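PDB 3IV0: SusD homolog from Bacteroides thetaiotaomicron VPI-5482, which probably binds glycans at the outer membrane, although its own ligand is not known. Local coordinates for residues 452-464 against 469-481. Sequence-based numbering, arbitrary orientation.
Sequences TNFNVGAWTWPIH and KNNTQIGLNLFWE. With EDO (1,2-ethanediol), chain C.
Phe479 packs on Asn453, Val456 and Ala458, where helix 451-455 ends. CG of Phe479 is anti to the backbone N (chi1 -175°), and this carries the ring across to segment 452-464. CB sits 3.8 Å from Val456 O. CG, CD2 and CE2 lie over Ala458, whose CB makes a CH-pi contact 3.5 Å from the centroid of the Phe479 ring. CD1 meets Val456 CG2 at 3.6 Å. CE1 and CZ reach the Asn453 amide, its plane turned 57° from the ring. Replacing Phe479 by alanine would probably open a gap beside Ala458 CB and leave Val456 CG2 and the Asn453 amide without the ring they pack on. Trp480 lies between Phe479 CD2 on one face and Pro462 CG on the other. Trp480 NE1 gives a weak hydrogen bond to Thr460 O (3.0 Å), which also accepts from Arg51. Asn477 ND2 donates a straight bond to Trp461 O at 2.9 Å, nearly in its own amide plane. Arg159 holds Asn477 OD1, so both ends of this amide are fixed. Ile463 CG2 rests on Leu476 CD2 at 3.8 Å. Gly457 is the C-prime residue of a Schellman motif. The C-terminal 3-10 turn of this SusD-family protein thus packs on a Schellman-capped helix end and the loop after it.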
loop_
_atom_site.group_PDB
_atom_site.type_symbol
_atom_site.label_atom_id
_atom_site.label_comp_id
_atom_site.label_asym_id
_atom_site.label_seq_id
_atom_site.Cartn_x
_atom_site.Cartn_y
_atom_site.Cartn_z
ATOM N N THR A 452 23.816 -5.621 -6.794
ATOM C CA THR A 452 24.396 -6.661 -5.938
ATOM C C THR A 452 23.762 -6.589 -4.544
ATOM O O THR A 452 23.392 -7.613 -3.983
ATOM C CB THR A 452 25.912 -6.533 -5.807
ATOM O OG1 THR A 452 26.509 -6.542 -7.121
ATOM C CG2 THR A 452 26.446 -7.697 -5.013
ATOM N N ASN A 453 23.628 -5.391 -4.010
ATOM C CA ASN A 453 23.026 -5.232 -2.678
ATOM C C ASN A 453 21.580 -5.674 -2.699
ATOM O O ASN A 453 21.162 -6.432 -1.818
ATOM C CB ASN A 453 23.188 -3.813 -2.184
ATOM C CG ASN A 453 24.625 -3.495 -1.756
ATOM O OD1 ASN A 453 25.440 -4.394 -1.556
ATOM N ND2 ASN A 453 24.885 -2.241 -1.544
ATOM N N PHE A 454 20.857 -5.304 -3.737
ATOM C CA PHE A 454 19.509 -5.860 -3.916
ATOM C C PHE A 454 19.521 -7.363 -3.865
ATOM O O PHE A 454 18.676 -7.999 -3.181
ATOM C CB PHE A 454 18.961 -5.388 -5.246
ATOM C CG PHE A 454 17.589 -5.899 -5.573
ATOM C CD1 PHE A 454 17.431 -7.105 -6.239
ATOM C CD2 PHE A 454 16.474 -5.154 -5.288
ATOM C CE1 PHE A 454 16.177 -7.554 -6.603
ATOM C CE2 PHE A 454 15.219 -5.608 -5.657
ATOM C CZ PHE A 454 15.065 -6.799 -6.291
ATOM N N ASN A 455 20.437 -7.976 -4.604
ATOM C CA ASN A 455 20.483 -9.425 -4.722
ATOM C C ASN A 455 20.750 -10.134 -3.403
ATOM O O ASN A 455 20.385 -11.295 -3.251
ATOM C CB ASN A 455 21.560 -9.833 -5.751
ATOM C CG ASN A 455 21.190 -9.491 -7.175
ATOM O OD1 ASN A 455 20.015 -9.331 -7.504
ATOM N ND2 ASN A 455 22.199 -9.451 -8.052
ATOM N N VAL A 456 21.401 -9.467 -2.465
ATOM C CA VAL A 456 21.666 -10.034 -1.151
ATOM C C VAL A 456 20.688 -9.475 -0.094
ATOM O O VAL A 456 20.928 -9.627 1.106
ATOM C CB VAL A 456 23.155 -9.877 -0.701
ATOM C CG1 VAL A 456 24.077 -10.653 -1.648
ATOM C CG2 VAL A 456 23.612 -8.449 -0.609
ATOM N N GLY A 457 19.579 -8.896 -0.514
ATOM C CA GLY A 457 18.517 -8.580 0.428
ATOM C C GLY A 457 18.518 -7.178 0.977
ATOM O O GLY A 457 17.808 -6.888 1.964
ATOM N N ALA A 458 19.249 -6.247 0.371
ATOM C CA ALA A 458 19.252 -4.864 0.830
ATOM C C ALA A 458 17.942 -4.121 0.606
ATOM O O ALA A 458 17.815 -2.978 1.030
ATOM C CB ALA A 458 20.422 -4.056 0.213
ATOM N N TRP A 459 16.981 -4.739 -0.077
ATOM C CA TRP A 459 15.630 -4.146 -0.215
ATOM C C TRP A 459 14.742 -4.459 1.005
ATOM O O TRP A 459 13.675 -3.865 1.130
ATOM C CB TRP A 459 14.965 -4.624 -1.503
ATOM C CG TRP A 459 14.767 -6.081 -1.571
ATOM C CD1 TRP A 459 15.605 -6.978 -2.113
ATOM C CD2 TRP A 459 13.635 -6.850 -1.087
ATOM N NE1 TRP A 459 15.103 -8.243 -2.001
ATOM C CE2 TRP A 459 13.882 -8.189 -1.380
ATOM C CE3 TRP A 459 12.437 -6.523 -0.441
ATOM C CZ2 TRP A 459 12.971 -9.227 -1.062
ATOM C CZ3 TRP A 459 11.556 -7.518 -0.171
ATOM C CH2 TRP A 459 11.831 -8.844 -0.437
ATOM N N THR A 460 15.164 -5.372 1.880
ATOM C CA THR A 460 14.361 -5.730 3.061
ATOM C C THR A 460 14.633 -4.777 4.213
ATOM O O THR A 460 15.644 -4.079 4.218
ATOM C CB THR A 460 14.657 -7.139 3.559
ATOM O OG1 THR A 460 16.018 -7.198 4.045
ATOM C CG2 THR A 460 14.388 -8.173 2.452
ATOM N N TRP A 461 13.706 -4.734 5.175
ATOM C CA TRP A 461 13.942 -4.167 6.492
ATOM C C TRP A 461 14.755 -5.121 7.358
ATOM O O TRP A 461 14.590 -6.305 7.261
ATOM C CB TRP A 461 12.588 -3.877 7.192
ATOM C CG TRP A 461 11.912 -2.666 6.687
ATOM C CD1 TRP A 461 11.306 -2.515 5.483
ATOM C CD2 TRP A 461 11.833 -1.378 7.335
ATOM N NE1 TRP A 461 10.812 -1.249 5.358
ATOM C CE2 TRP A 461 11.126 -0.524 6.479
ATOM C CE3 TRP A 461 12.247 -0.891 8.587
ATOM C CZ2 TRP A 461 10.875 0.804 6.792
ATOM C CZ3 TRP A 461 12.008 0.400 8.901
ATOM C CH2 TRP A 461 11.333 1.248 8.012
ATOM N N PRO A 462 15.594 -4.565 8.258
ATOM C CA PRO A 462 16.136 -5.404 9.297
ATOM C C PRO A 462 15.021 -6.041 10.103
ATOM O O PRO A 462 13.982 -5.413 10.274
ATOM C CB PRO A 462 16.934 -4.422 10.172
ATOM C CG PRO A 462 17.192 -3.214 9.282
ATOM C CD PRO A 462 15.995 -3.160 8.397
ATOM N N ILE A 463 15.265 -7.239 10.595
ATOM C CA ILE A 463 14.354 -7.922 11.516
ATOM C C ILE A 463 14.832 -7.631 12.939
ATOM O O ILE A 463 15.971 -7.941 13.285
ATOM C CB ILE A 463 14.329 -9.407 11.231
ATOM C CG1 ILE A 463 13.627 -9.653 9.886
ATOM C CG2 ILE A 463 13.594 -10.195 12.361
ATOM C CD1 ILE A 463 13.794 -11.070 9.336
ATOM N N HIS A 464 13.963 -7.030 13.747
ATOM C CA HIS A 464 14.290 -6.712 15.137
ATOM C C HIS A 464 14.524 -7.969 15.961
ATOM O O HIS A 464 13.897 -8.993 15.770
ATOM C CB HIS A 464 13.120 -5.914 15.705
ATOM C CG HIS A 464 13.406 -5.234 17.009
ATOM N ND1 HIS A 464 13.325 -5.881 18.226
ATOM C CD2 HIS A 464 13.781 -3.963 17.271
ATOM C CE1 HIS A 464 13.619 -5.016 19.185
ATOM N NE2 HIS A 464 13.895 -3.844 18.634
ATOM N N LYS A 469 13.231 -13.663 19.969
ATOM C CA LYS A 469 12.809 -14.091 21.283
ATOM C C LYS A 469 11.587 -14.936 21.008
ATOM O O LYS A 469 11.508 -16.067 21.432
ATOM C CB LYS A 469 12.413 -12.889 22.149
ATOM N N ASN A 470 10.669 -14.371 20.221
ATOM C CA ASN A 470 9.371 -14.980 19.952
ATOM C C ASN A 470 9.430 -16.297 19.181
ATOM O O ASN A 470 8.461 -17.057 19.198
ATOM C CB ASN A 470 8.467 -13.995 19.203
ATOM N N ASN A 471 10.554 -16.565 18.518
ATOM C CA ASN A 471 10.703 -17.732 17.634
ATOM C C ASN A 471 12.171 -18.068 17.389
ATOM O O ASN A 471 12.866 -17.337 16.691
ATOM C CB ASN A 471 10.015 -17.391 16.321
ATOM C CG ASN A 471 10.042 -18.522 15.318
ATOM O OD1 ASN A 471 10.841 -19.458 15.414
ATOM N ND2 ASN A 471 9.160 -18.424 14.323
ATOM N N THR A 472 12.646 -19.185 17.934
ATOM C CA THR A 472 14.083 -19.538 17.873
ATOM C C THR A 472 14.584 -20.036 16.503
ATOM O O THR A 472 15.785 -20.236 16.298
ATOM C CB THR A 472 14.430 -20.628 18.925
ATOM N N GLN A 473 13.674 -20.218 15.557
ATOM C CA GLN A 473 14.048 -20.783 14.258
ATOM C C GLN A 473 14.253 -19.687 13.193
ATOM O O GLN A 473 14.504 -19.985 12.023
ATOM C CB GLN A 473 12.975 -21.775 13.815
ATOM N N ILE A 474 14.188 -18.427 13.630
ATOM C CA ILE A 474 14.236 -17.239 12.736
ATOM C C ILE A 474 15.681 -16.788 12.497
ATOM O O ILE A 474 16.405 -16.515 13.458
ATOM C CB ILE A 474 13.408 -16.067 13.371
ATOM C CG1 ILE A 474 11.939 -16.468 13.517
ATOM C CG2 ILE A 474 13.515 -14.777 12.552
ATOM C CD1 ILE A 474 11.268 -16.785 12.230
ATOM N N GLY A 475 16.108 -16.691 11.235
ATOM C CA GLY A 475 17.354 -16.045 10.905
ATOM C C GLY A 475 17.113 -14.597 10.493
ATOM O O GLY A 475 16.022 -14.242 10.008
ATOM N N LEU A 476 18.097 -13.735 10.704
ATOM C CA LEU A 476 17.885 -12.331 10.417
ATOM C C LEU A 476 18.031 -11.995 8.928
ATOM O O LEU A 476 18.350 -12.855 8.104
ATOM C CB LEU A 476 18.825 -11.474 11.258
ATOM C CG LEU A 476 18.572 -11.568 12.773
ATOM C CD1 LEU A 476 19.581 -10.720 13.488
ATOM C CD2 LEU A 476 17.160 -11.165 13.171
ATOM N N ASN A 477 17.773 -10.734 8.593
ATOM C CA ASN A 477 18.048 -10.245 7.253
ATOM C C ASN A 477 19.509 -9.798 7.232
ATOM O O ASN A 477 19.888 -8.772 7.784
ATOM C CB ASN A 477 17.047 -9.165 6.824
ATOM C CG ASN A 477 15.768 -9.764 6.268
ATOM O OD1 ASN A 477 15.790 -10.868 5.725
ATOM N ND2 ASN A 477 14.647 -9.036 6.394
ATOM N N LEU A 478 20.335 -10.636 6.619
ATOM C CA LEU A 478 21.772 -10.602 6.845
ATOM C C LEU A 478 22.484 -9.431 6.224
ATOM O O LEU A 478 23.596 -9.065 6.654
ATOM C CB LEU A 478 22.399 -11.904 6.381
ATOM C CG LEU A 478 21.864 -13.128 7.131
ATOM C CD1 LEU A 478 22.519 -14.390 6.629
ATOM C CD2 LEU A 478 22.099 -12.952 8.632
ATOM N N PHE A 479 21.877 -8.764 5.240
ATOM C CA PHE A 479 22.529 -7.588 4.718
ATOM C C PHE A 479 22.786 -6.568 5.825
ATOM O O PHE A 479 23.713 -5.758 5.742
ATOM C CB PHE A 479 21.714 -6.928 3.600
ATOM C CG PHE A 479 22.424 -5.769 2.954
ATOM C CD1 PHE A 479 23.466 -5.996 2.064
ATOM C CD2 PHE A 479 22.108 -4.469 3.243
ATOM C CE1 PHE A 479 24.126 -4.947 1.493
ATOM C CE2 PHE A 479 22.776 -3.414 2.653
ATOM C CZ PHE A 479 23.819 -3.674 1.783
ATOM N N TRP A 480 21.916 -6.557 6.826
ATOM C CA TRP A 480 21.976 -5.542 7.888
ATOM C C TRP A 480 22.782 -6.017 9.097
ATOM O O TRP A 480 22.829 -5.306 10.088
ATOM C CB TRP A 480 20.549 -5.156 8.302
ATOM C CG TRP A 480 19.737 -4.805 7.115
ATOM C CD1 TRP A 480 18.688 -5.499 6.629
ATOM C CD2 TRP A 480 19.925 -3.678 6.263
ATOM N NE1 TRP A 480 18.216 -4.881 5.503
ATOM C CE2 TRP A 480 18.961 -3.760 5.243
ATOM C CE3 TRP A 480 20.837 -2.607 6.237
ATOM C CZ2 TRP A 480 18.876 -2.808 4.211
ATOM C CZ3 TRP A 480 20.761 -1.699 5.225
ATOM C CH2 TRP A 480 19.790 -1.783 4.230
ATOM N N GLU A 481 23.412 -7.181 8.993
ATOM C CA GLU A 481 24.104 -7.828 10.112
ATOM C C GLU A 481 25.583 -7.979 9.847
ATOM O O GLU A 481 26.147 -7.205 9.083
ATOM C CB GLU A 481 23.508 -9.212 10.313
ATOM C CG GLU A 481 22.215 -9.158 11.023
ATOM C CD GLU A 481 22.399 -8.495 12.369
ATOM O OE1 GLU A 481 23.524 -8.645 12.936
ATOM O OE2 GLU A 481 21.457 -7.851 12.852
ATOM O OXT GLU A 481 26.205 -8.909 10.400
HETATM C C1 EDO C . 5.163 -15.589 14.002
HETATM O O1 EDO C . 4.643 -15.163 15.259
HETATM C C2 EDO C . 6.583 -15.102 13.878
HETATM O O2 EDO C . 7.441 -16.036 14.551
HETATM O O HOH W 1 19.241 -8.905 4.060
HETATM O O HOH W 2 18.138 -8.012 9.929
#